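Local coordinates for sensor protein KdpD (Escherichia coli, PDB 4Y2F), which acts as a potassium-sensing histidine kinase of a probable two-component pathway, represented here by its GAF domain, at residues A[38-43]-A[99-104]; A[46-51]-A[63-68]; A[92-97]-A[128-133]; A[55-60]-A[103-108]. All blocks are in the same frame, centred on the assembly; numbering follows the deposited sequence.

Contact 1 (A[38-43]-A[99-104]); sequences QVLLPD and YGLVVV
Tyr99 meets the end of strand 35-42 through its backbone: Pro42 CD rests 3.4 Å from Tyr99 O, while the phenol ring turns off to Leu132 and Glu133 of helix 115-142. At Gly100 the lack of a side chain makes room for Leu41, whose CG lies anti to the carbonyl carbon (chi1 -60°) and brings CD2 to 4.2 Å from Gly100 CA. Leu101 forms a hydrogen-bonded antiparallel pair with Leu40. Leu40 N gives a nearly straight bond of 2.8 Å to Leu101 O, and Leu101 N returns one of 2.9 Å to Leu40 O. Their side chains share the face that helix 62-71 covers, where Leu101 packs on Ala65 and Phe69. Val102 pairs with Val39 without hydrogen bonds and faces the opposite side of the sheet; its CG2 crosses Val39 CG2 at a slant, 4.0 Å apart, beneath helix 18-33. With Val103 the bonded register returns, Val103 N reaching Gln38 O at 2.9 Å and Gln38 N answering to Val103 O. Val103 CG2 also meets Leu40 CD1 diagonally, at 4.0 Å. The Gln38 amide instead curls back over its own strand, giving NE2 to Val39 O at 3.0 Å. Largely buried and regularly bonded, this ladder lies in the middle of the antiparallel sheet of the GAF fold.

Contact 2 (A[46-51]-A[63-68]); sequences GKLQPL and AIAQWS
The carboxamide of Gln66 reaches from helix 62-71 to the backbone on both sides of Lys47, joining a helix on one face of the GAF sheet to the approach to its short edge strand 48-49. Two hydrogen bonds make this grip. Gln66 NE2 donates to Gly46 O at 2.8 Å, with the acceptor tilted 21° from the amide plane. Leu48 N donates to Gln66 OE1 at 3.1 Å, lying in the carbonyl plane on a lone pair. With CG anti to the backbone N (chi1 -168°), the Gln66 chain leaves the helix and then bends at chi2 to present its amide to the strand. Both ends of that amide are thus engaged, which fixes its rotation, and NE2 also has Asp70 OD1 of its own helix as a partner. Shortening the residue to an alanine would remove the amide, and would probably leave Gly46 O and Leu48 N without these mates and the edge strand less firmly tied to the helix. Van der Waals contacts support the polar clasp. The Lys47 chain runs across the Gln66 side chain at about a right angle, its CD 3.6 Å from Gln66 OE1. Leu48, which also packs on Leu101 and Phe69, points at the helix, where its CD1 lies 4.2 Å from Ala65 CB and 3.6 Å from Ala65 O.

Contact 3 (A[92-97]-A[128-133]); sequences LKSGEK and VANALE
Leu92 CD1 packs against two side chains one helical turn apart, Val128 CG1 at 4.0 Å and Leu132 CD1 at 3.8 Å, where the long helix 115-142 crosses a strand of the GAF sheet. The strand and helix segments run at 72° to each other with axes 6.8 Å apart, and the small Ala129 lies where they come together. The Leu92 side chain leaves with CG anti to the carbonyl carbon (chi1 -55°), which carries CD1 to the helix. Next to it, Ala129 seats its methyl directly on the strand backbone: CB is 3.3 Å from Lys93 O and also touches Leu92 C. Lys93 itself points away from the helix, and its NZ bonds Gly72 O. Farther out the strand ends in a type II' turn from Ser94 to Lys97, the hairpin link to strand 97-106, and here the contact becomes polar. Ser94 OG donates to Glu133 OE1 at 2.8 Å, coming from above the carboxylate plane rather than within it. The extended Glu133 chain brings its carboxylate to Ser94, at the start of the turn, and a salt bridge from OE2 to Lys137 probably favours its charged form. The second subunit closes on this edge, its Ala13 packing on Ser94 and its Asn130 on Asn130. A water bridges the two segments, donating to Ser94 O at 2.7 Å and to Glu133 OE2 at 2.9 Å.

Contact 4 (A[55-60]-A[103-108]); sequences QGMTPW and VVEPGN
Glu105 holds Thr58 with both carboxylate oxygens, tying the loop that precedes helix 62-71 to the end of a central strand of the GAF sheet. Thr58 N donates to Glu105 OE1 at 2.7 Å, on its syn lone pair, and Thr58 OG1 donates to Glu105 OE2 at 2.6 Å, on the syn side but 31° out of the carboxylate plane. An extended chain with CG anti to the backbone N (chi1 -171°) lifts the carboxylate off the strand and up to the loop. Each oxygen takes a water as well: one water donates to Gly56 O and Glu105 OE2, another to Thr58 O and Glu105 OE1. Four donors therefore grip the group and fix its plane, and they would be expected to stabilise its negative charge. An alanine in place of Glu105 would take the carboxylate away, and is likely to leave Thr58 N and OG1 without their acceptors and the loop freer to move. Beside these bonds, Met57 slides past Glu105 in the opposite direction, with CB 3.6 Å from Glu105 OE1. A bend at chi3 brings Met57 CE to Val103, 3.6 Å from O and 3.9 Å from CG1. Trp60, which also packs on Tyr87, lies over the same valine: Val103 CG2 makes a CH-pi contact with the five-membered ring, 4.1 Å from its centroid and 14° off the normal.

How the contacts relate
Strand 97-106 links three of the contacts: contact 1 is its pairing with strand 35-42, contact 4 shares Val103 and Val104 with contact 1, and Tyr99 and Gly100 bond Leu92 of contact 3. Contact 2 continues the sheet at its edge, Leu41 O accepting Gln49 N at 2.8 Å. Contacts 2 and 4 lie on the face bearing Leu40, Leu101 and Val103 and meet where Trp60 CD1 packs on Ala65 CB at 4.0 Å; contact 3 lies on the other face, toward the dimer partner, its centre about 22 Å from that of contact 4. In many GAF domains the loop-covered face holds a ligand pocket, but no bound ligand defines one here.

Contact 1 (A[38-43]-A[99-104])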
# COMPACT_ATOMS: atom_id res chain seq x y z
N GLN A 38 8.73 -2.34 17.14
CA GLN A 38 7.53 -2.51 17.94
C GLN A 38 6.45 -1.61 17.36
O GLN A 38 6.64 -0.40 17.23
CB GLN A 38 7.82 -2.05 19.36
CG GLN A 38 6.58 -2.03 20.23
CD GLN A 38 6.19 -3.41 20.67
OE1 GLN A 38 6.95 -4.08 21.36
NE2 GLN A 38 5.01 -3.86 20.26
N VAL A 39 5.32 -2.22 17.01
CA VAL A 39 4.12 -1.48 16.62
C VAL A 39 3.34 -1.12 17.88
O VAL A 39 3.15 -1.96 18.77
CB VAL A 39 3.28 -2.31 15.63
CG1 VAL A 39 1.89 -1.71 15.44
CG2 VAL A 39 4.01 -2.41 14.28
N LEU A 40 2.90 0.13 17.94
CA LEU A 40 2.09 0.67 19.03
C LEU A 40 0.74 1.10 18.47
O LEU A 40 0.68 1.80 17.46
CB LEU A 40 2.80 1.89 19.63
CG LEU A 40 4.22 1.63 20.14
CD1 LEU A 40 4.86 2.93 20.65
CD2 LEU A 40 4.20 0.59 21.22
N LEU A 41 -0.34 0.70 19.15
CA LEU A 41 -1.69 0.97 18.68
C LEU A 41 -2.47 1.72 19.75
O LEU A 41 -2.27 1.48 20.95
CB LEU A 41 -2.42 -0.34 18.36
CG LEU A 41 -1.73 -1.17 17.26
CD1 LEU A 41 -2.47 -2.46 17.03
CD2 LEU A 41 -1.62 -0.37 15.96
N PRO A 42 -3.36 2.63 19.36
CA PRO A 42 -4.15 3.36 20.36
C PRO A 42 -5.20 2.48 21.01
O PRO A 42 -5.78 1.59 20.38
CB PRO A 42 -4.83 4.47 19.53
CG PRO A 42 -4.88 3.91 18.13
CD PRO A 42 -3.61 3.11 17.99
N ASP A 43 -5.44 2.73 22.30
CA ASP A 43 -6.53 2.08 23.01
C ASP A 43 -7.81 2.92 22.86
O ASP A 43 -7.89 3.82 22.02
CB ASP A 43 -6.15 1.77 24.46
CG ASP A 43 -5.90 3.01 25.30
OD1 ASP A 43 -6.38 4.11 24.95
OD2 ASP A 43 -5.23 2.89 26.35
N TYR A 99 -2.95 5.62 12.36
CA TYR A 99 -3.60 4.47 12.95
C TYR A 99 -2.74 3.76 13.98
O TYR A 99 -3.21 2.85 14.65
CB TYR A 99 -4.00 3.48 11.85
CG TYR A 99 -5.10 4.04 10.98
CD1 TYR A 99 -4.80 4.85 9.89
CD2 TYR A 99 -6.43 3.82 11.29
CE1 TYR A 99 -5.80 5.41 9.12
CE2 TYR A 99 -7.44 4.36 10.52
CZ TYR A 99 -7.11 5.16 9.44
OH TYR A 99 -8.12 5.71 8.68
N GLY A 100 -1.49 4.19 14.11
CA GLY A 100 -0.57 3.56 15.03
C GLY A 100 0.81 4.14 14.79
O GLY A 100 0.97 5.10 14.04
N LEU A 101 1.79 3.54 15.47
CA LEU A 101 3.18 3.94 15.28
C LEU A 101 4.02 2.68 15.18
O LEU A 101 3.63 1.61 15.66
CB LEU A 101 3.75 4.67 16.50
CG LEU A 101 3.19 5.98 16.98
CD1 LEU A 101 4.07 6.37 18.15
CD2 LEU A 101 3.27 7.04 15.90
N VAL A 102 5.18 2.81 14.55
CA VAL A 102 6.20 1.78 14.67
C VAL A 102 7.49 2.44 15.16
O VAL A 102 7.88 3.51 14.66
CB VAL A 102 6.38 0.96 13.38
CG1 VAL A 102 6.85 1.83 12.22
CG2 VAL A 102 7.30 -0.24 13.61
N VAL A 103 8.09 1.85 16.17
CA VAL A 103 9.42 2.23 16.64
C VAL A 103 10.39 1.25 16.00
O VAL A 103 10.20 0.03 16.11
CB VAL A 103 9.51 2.18 18.17
CG1 VAL A 103 10.91 2.63 18.61
CG2 VAL A 103 8.44 3.07 18.80
N VAL A 104 11.39 1.77 15.29
CA VAL A 104 12.36 0.95 14.55
C VAL A 104 13.75 1.24 15.09
O VAL A 104 14.24 2.38 14.97
CB VAL A 104 12.30 1.23 13.04
CG1 VAL A 104 13.26 0.34 12.30
CG2 VAL A 104 10.87 1.04 12.51

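Contact 2 (A[46-51]-A[63-68])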
# COMPACT_ATOMS: atom_id res chain seq x y z
N GLY A 46 -7.23 6.64 22.91
CA GLY A 46 -6.20 7.19 22.05
C GLY A 46 -4.80 7.11 22.60
O GLY A 46 -3.89 7.72 22.03
N LYS A 47 -4.59 6.38 23.70
CA LYS A 47 -3.26 6.22 24.28
C LYS A 47 -2.61 4.94 23.76
O LYS A 47 -3.26 3.89 23.70
CB LYS A 47 -3.33 6.19 25.81
CG LYS A 47 -3.77 7.51 26.43
CD LYS A 47 -2.83 8.65 26.08
CE LYS A 47 -3.41 9.98 26.53
NZ LYS A 47 -4.80 10.16 26.02
N LEU A 48 -1.33 5.03 23.41
CA LEU A 48 -0.65 3.96 22.71
C LEU A 48 -0.35 2.78 23.62
O LEU A 48 0.01 2.96 24.79
CB LEU A 48 0.65 4.48 22.12
CG LEU A 48 0.47 5.49 20.99
CD1 LEU A 48 1.83 6.07 20.65
CD2 LEU A 48 -0.15 4.83 19.76
N GLN A 49 -0.47 1.57 23.08
CA GLN A 49 -0.14 0.36 23.80
C GLN A 49 0.62 -0.58 22.87
O GLN A 49 0.33 -0.63 21.67
CB GLN A 49 -1.40 -0.34 24.33
CG GLN A 49 -2.35 0.56 25.11
CD GLN A 49 -1.81 0.98 26.47
OE1 GLN A 49 -0.77 0.50 26.92
NE2 GLN A 49 -2.52 1.90 27.12
N PRO A 50 1.58 -1.35 23.40
CA PRO A 50 1.96 -1.39 24.82
C PRO A 50 2.81 -0.20 25.30
O PRO A 50 3.36 0.54 24.48
CB PRO A 50 2.76 -2.69 24.93
CG PRO A 50 3.29 -2.93 23.56
CD PRO A 50 2.27 -2.38 22.60
N LEU A 51 2.88 -0.02 26.62
CA LEU A 51 3.77 0.95 27.24
C LEU A 51 5.09 0.33 27.69
O LEU A 51 5.90 1.02 28.31
CB LEU A 51 3.08 1.60 28.45
CG LEU A 51 2.12 2.77 28.20
CD1 LEU A 51 1.15 2.93 29.36
CD2 LEU A 51 2.89 4.06 27.97
N ALA A 63 6.01 9.59 25.97
CA ALA A 63 5.28 10.81 25.67
C ALA A 63 5.64 11.37 24.30
O ALA A 63 4.77 11.96 23.63
CB ALA A 63 5.51 11.85 26.77
N ILE A 64 6.88 11.20 23.85
CA ILE A 64 7.25 11.60 22.50
C ILE A 64 6.60 10.67 21.48
O ILE A 64 6.13 11.12 20.42
CB ILE A 64 8.78 11.69 22.35
CG1 ILE A 64 9.35 12.68 23.37
CG2 ILE A 64 9.16 12.06 20.93
CD1 ILE A 64 8.84 14.10 23.17
N ALA A 65 6.51 9.37 21.79
CA ALA A 65 5.74 8.47 20.95
C ALA A 65 4.29 8.93 20.85
O ALA A 65 3.73 9.01 19.75
CB ALA A 65 5.82 7.05 21.51
N GLN A 66 3.67 9.28 21.98
CA GLN A 66 2.31 9.80 21.94
C GLN A 66 2.24 11.07 21.09
O GLN A 66 1.27 11.26 20.34
CB GLN A 66 1.79 10.05 23.36
CG GLN A 66 0.28 10.31 23.44
CD GLN A 66 -0.56 9.08 23.10
OE1 GLN A 66 -0.33 7.99 23.62
NE2 GLN A 66 -1.54 9.27 22.21
N TRP A 67 3.24 11.95 21.21
CA TRP A 67 3.28 13.17 20.40
C TRP A 67 3.30 12.84 18.91
O TRP A 67 2.59 13.46 18.11
CB TRP A 67 4.52 13.99 20.76
CG TRP A 67 4.75 15.22 19.88
CD1 TRP A 67 4.28 16.48 20.09
CD2 TRP A 67 5.52 15.28 18.66
NE1 TRP A 67 4.70 17.33 19.09
CE2 TRP A 67 5.45 16.61 18.19
CE3 TRP A 67 6.24 14.34 17.92
CZ2 TRP A 67 6.08 17.03 17.02
CZ3 TRP A 67 6.87 14.76 16.75
CH2 TRP A 67 6.79 16.09 16.32
N SER A 68 4.14 11.87 18.51
CA SER A 68 4.22 11.47 17.12
C SER A 68 2.88 10.96 16.61
O SER A 68 2.46 11.30 15.49
CB SER A 68 5.31 10.40 17.00
OG SER A 68 5.38 9.84 15.69

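Contact 3 (A[92-97]-A[128-133])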
# COMPACT_ATOMS: atom_id res chain seq x y z
N LEU A 92 2.11 5.41 11.45
CA LEU A 92 1.49 4.54 10.45
C LEU A 92 0.27 5.28 9.92
O LEU A 92 -0.82 5.21 10.50
CB LEU A 92 1.10 3.21 11.09
CG LEU A 92 2.30 2.54 11.77
CD1 LEU A 92 1.85 1.33 12.58
CD2 LEU A 92 3.36 2.14 10.74
N LYS A 93 0.44 5.99 8.81
CA LYS A 93 -0.57 6.92 8.33
C LYS A 93 -1.16 6.45 7.01
O LYS A 93 -0.44 5.96 6.13
CB LYS A 93 0.02 8.30 8.08
CG LYS A 93 0.70 8.93 9.25
CD LYS A 93 1.21 10.31 8.90
CE LYS A 93 0.08 11.30 8.72
NZ LYS A 93 0.59 12.72 8.71
N SER A 94 -2.47 6.60 6.88
CA SER A 94 -3.13 6.48 5.60
C SER A 94 -3.85 7.79 5.36
O SER A 94 -4.77 8.14 6.12
CB SER A 94 -4.10 5.30 5.59
OG SER A 94 -4.78 5.26 4.35
N GLY A 95 -3.43 8.53 4.34
CA GLY A 95 -3.92 9.88 4.19
C GLY A 95 -3.44 10.73 5.34
O GLY A 95 -2.27 10.67 5.75
N GLU A 96 -4.35 11.52 5.90
CA GLU A 96 -4.02 12.38 7.03
C GLU A 96 -4.21 11.70 8.39
O GLU A 96 -3.86 12.29 9.41
CB GLU A 96 -4.84 13.67 6.97
CG GLU A 96 -4.85 14.35 5.60
CD GLU A 96 -3.52 14.97 5.20
OE1 GLU A 96 -2.52 14.81 5.94
OE2 GLU A 96 -3.47 15.64 4.14
N LYS A 97 -4.71 10.47 8.42
CA LYS A 97 -5.05 9.78 9.66
C LYS A 97 -3.93 8.83 10.06
O LYS A 97 -3.42 8.07 9.24
CB LYS A 97 -6.35 9.00 9.52
CG LYS A 97 -7.56 9.70 10.14
CD LYS A 97 -7.64 11.15 9.71
CE LYS A 97 -8.59 11.95 10.58
NZ LYS A 97 -8.50 13.41 10.31
N VAL A 128 1.26 -1.10 6.08
CA VAL A 128 0.80 -1.44 7.42
C VAL A 128 -0.39 -0.57 7.82
O VAL A 128 -1.38 -1.06 8.37
CB VAL A 128 1.96 -1.32 8.42
CG1 VAL A 128 1.43 -1.50 9.84
CG2 VAL A 128 3.03 -2.36 8.09
N ALA A 129 -0.30 0.73 7.54
CA ALA A 129 -1.38 1.64 7.89
C ALA A 129 -2.68 1.27 7.19
O ALA A 129 -3.75 1.32 7.80
CB ALA A 129 -0.99 3.08 7.55
N ASN A 130 -2.60 0.88 5.91
CA ASN A 130 -3.78 0.47 5.17
C ASN A 130 -4.43 -0.75 5.82
O ASN A 130 -5.66 -0.86 5.86
CB ASN A 130 -3.41 0.12 3.73
CG ASN A 130 -3.18 1.34 2.87
OD1 ASN A 130 -3.48 2.47 3.27
ND2 ASN A 130 -2.68 1.12 1.66
N ALA A 131 -3.61 -1.69 6.31
CA ALA A 131 -4.16 -2.88 6.96
C ALA A 131 -4.86 -2.52 8.27
O ALA A 131 -5.97 -2.99 8.54
CB ALA A 131 -3.05 -3.91 7.18
N LEU A 132 -4.22 -1.68 9.08
CA LEU A 132 -4.83 -1.20 10.31
C LEU A 132 -6.12 -0.43 10.03
O LEU A 132 -7.11 -0.59 10.74
CB LEU A 132 -3.84 -0.30 11.05
CG LEU A 132 -2.65 -1.04 11.64
CD1 LEU A 132 -1.68 -0.03 12.29
CD2 LEU A 132 -3.13 -2.06 12.66
N GLU A 133 -6.11 0.41 8.98
CA GLU A 133 -7.31 1.16 8.62
C GLU A 133 -8.45 0.22 8.24
O GLU A 133 -9.60 0.42 8.66
CB GLU A 133 -7.00 2.13 7.48
CG GLU A 133 -8.22 2.88 6.91
CD GLU A 133 -7.85 3.78 5.73
OE1 GLU A 133 -6.82 3.52 5.08
OE2 GLU A 133 -8.60 4.74 5.45
O HOH W 1 -7.33 7.20 6.22

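Contact 4 (A[55-60]-A[103-108])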
# COMPACT_ATOMS: atom_id res chain seq x y z
N GLN A 55 12.32 -6.96 25.18
CA GLN A 55 13.73 -7.27 25.36
C GLN A 55 14.47 -7.11 24.04
O GLN A 55 13.98 -7.52 22.99
CB GLN A 55 13.89 -8.71 25.87
CG GLN A 55 15.22 -9.38 25.54
CD GLN A 55 16.38 -8.86 26.38
OE1 GLN A 55 16.18 -8.37 27.50
NE2 GLN A 55 17.59 -8.97 25.85
N GLY A 56 15.63 -6.47 24.11
CA GLY A 56 16.43 -6.22 22.93
C GLY A 56 16.27 -4.82 22.35
O GLY A 56 17.13 -4.41 21.57
N MET A 57 15.20 -4.11 22.68
CA MET A 57 15.05 -2.72 22.26
C MET A 57 15.40 -1.75 23.39
O MET A 57 15.11 -2.00 24.56
CB MET A 57 13.63 -2.41 21.78
CG MET A 57 13.34 -3.03 20.43
SD MET A 57 11.70 -2.65 19.79
CE MET A 57 11.99 -1.06 19.00
N THR A 58 16.00 -0.64 23.01
CA THR A 58 16.27 0.41 23.98
C THR A 58 14.95 1.11 24.30
O THR A 58 14.10 1.27 23.42
CB THR A 58 17.26 1.42 23.40
OG1 THR A 58 18.32 0.73 22.72
CG2 THR A 58 17.88 2.25 24.51
N PRO A 59 14.73 1.52 25.55
CA PRO A 59 13.48 2.21 25.88
C PRO A 59 13.37 3.55 25.16
O PRO A 59 14.32 4.33 25.11
CB PRO A 59 13.56 2.43 27.39
CG PRO A 59 14.59 1.51 27.87
CD PRO A 59 15.52 1.19 26.74
N TRP A 60 12.19 3.82 24.61
CA TRP A 60 11.89 5.10 23.99
C TRP A 60 11.03 5.92 24.93
O TRP A 60 10.52 5.44 25.95
CB TRP A 60 11.17 4.91 22.65
CG TRP A 60 9.91 4.14 22.78
CD1 TRP A 60 8.66 4.63 23.07
CD2 TRP A 60 9.76 2.73 22.64
NE1 TRP A 60 7.75 3.60 23.11
CE2 TRP A 60 8.40 2.43 22.85
CE3 TRP A 60 10.64 1.69 22.34
CZ2 TRP A 60 7.90 1.13 22.77
CZ3 TRP A 60 10.14 0.40 22.24
CH2 TRP A 60 8.79 0.13 22.47
N VAL A 103 8.09 1.85 16.17
CA VAL A 103 9.42 2.23 16.64
C VAL A 103 10.39 1.25 16.00
O VAL A 103 10.20 0.03 16.11
CB VAL A 103 9.51 2.18 18.17
CG1 VAL A 103 10.91 2.63 18.61
CG2 VAL A 103 8.44 3.07 18.80
N VAL A 104 11.39 1.77 15.29
CA VAL A 104 12.36 0.95 14.55
C VAL A 104 13.75 1.24 15.09
O VAL A 104 14.24 2.38 14.97
CB VAL A 104 12.30 1.23 13.04
CG1 VAL A 104 13.26 0.34 12.30
CG2 VAL A 104 10.87 1.04 12.51
N GLU A 105 14.41 0.22 15.63
CA GLU A 105 15.76 0.34 16.17
C GLU A 105 16.70 -0.56 15.37
O GLU A 105 16.70 -1.78 15.59
CB GLU A 105 15.80 -0.03 17.65
CG GLU A 105 17.14 0.31 18.25
CD GLU A 105 17.23 -0.06 19.72
OE1 GLU A 105 16.20 -0.44 20.31
OE2 GLU A 105 18.36 0.02 20.27
N PRO A 106 17.50 -0.02 14.46
CA PRO A 106 18.32 -0.87 13.60
C PRO A 106 19.61 -1.30 14.28
O PRO A 106 20.13 -0.63 15.17
CB PRO A 106 18.66 0.07 12.43
CG PRO A 106 18.74 1.42 13.07
CD PRO A 106 17.65 1.42 14.13
N GLY A 107 20.17 -2.40 13.80
CA GLY A 107 21.50 -2.78 14.25
C GLY A 107 22.55 -1.78 13.81
O GLY A 107 23.55 -1.59 14.51
N ASN A 108 22.33 -1.13 12.67
CA ASN A 108 23.27 -0.19 12.07
C ASN A 108 22.43 1.02 11.63
O ASN A 108 21.74 0.97 10.61
CB ASN A 108 23.96 -0.89 10.90
CG ASN A 108 24.96 -0.01 10.17
OD1 ASN A 108 25.02 1.20 10.39
ND2 ASN A 108 25.75 -0.62 9.29
O HOH W 2 18.94 -2.44 21.72
O HOH W 3 14.03 1.29 20.64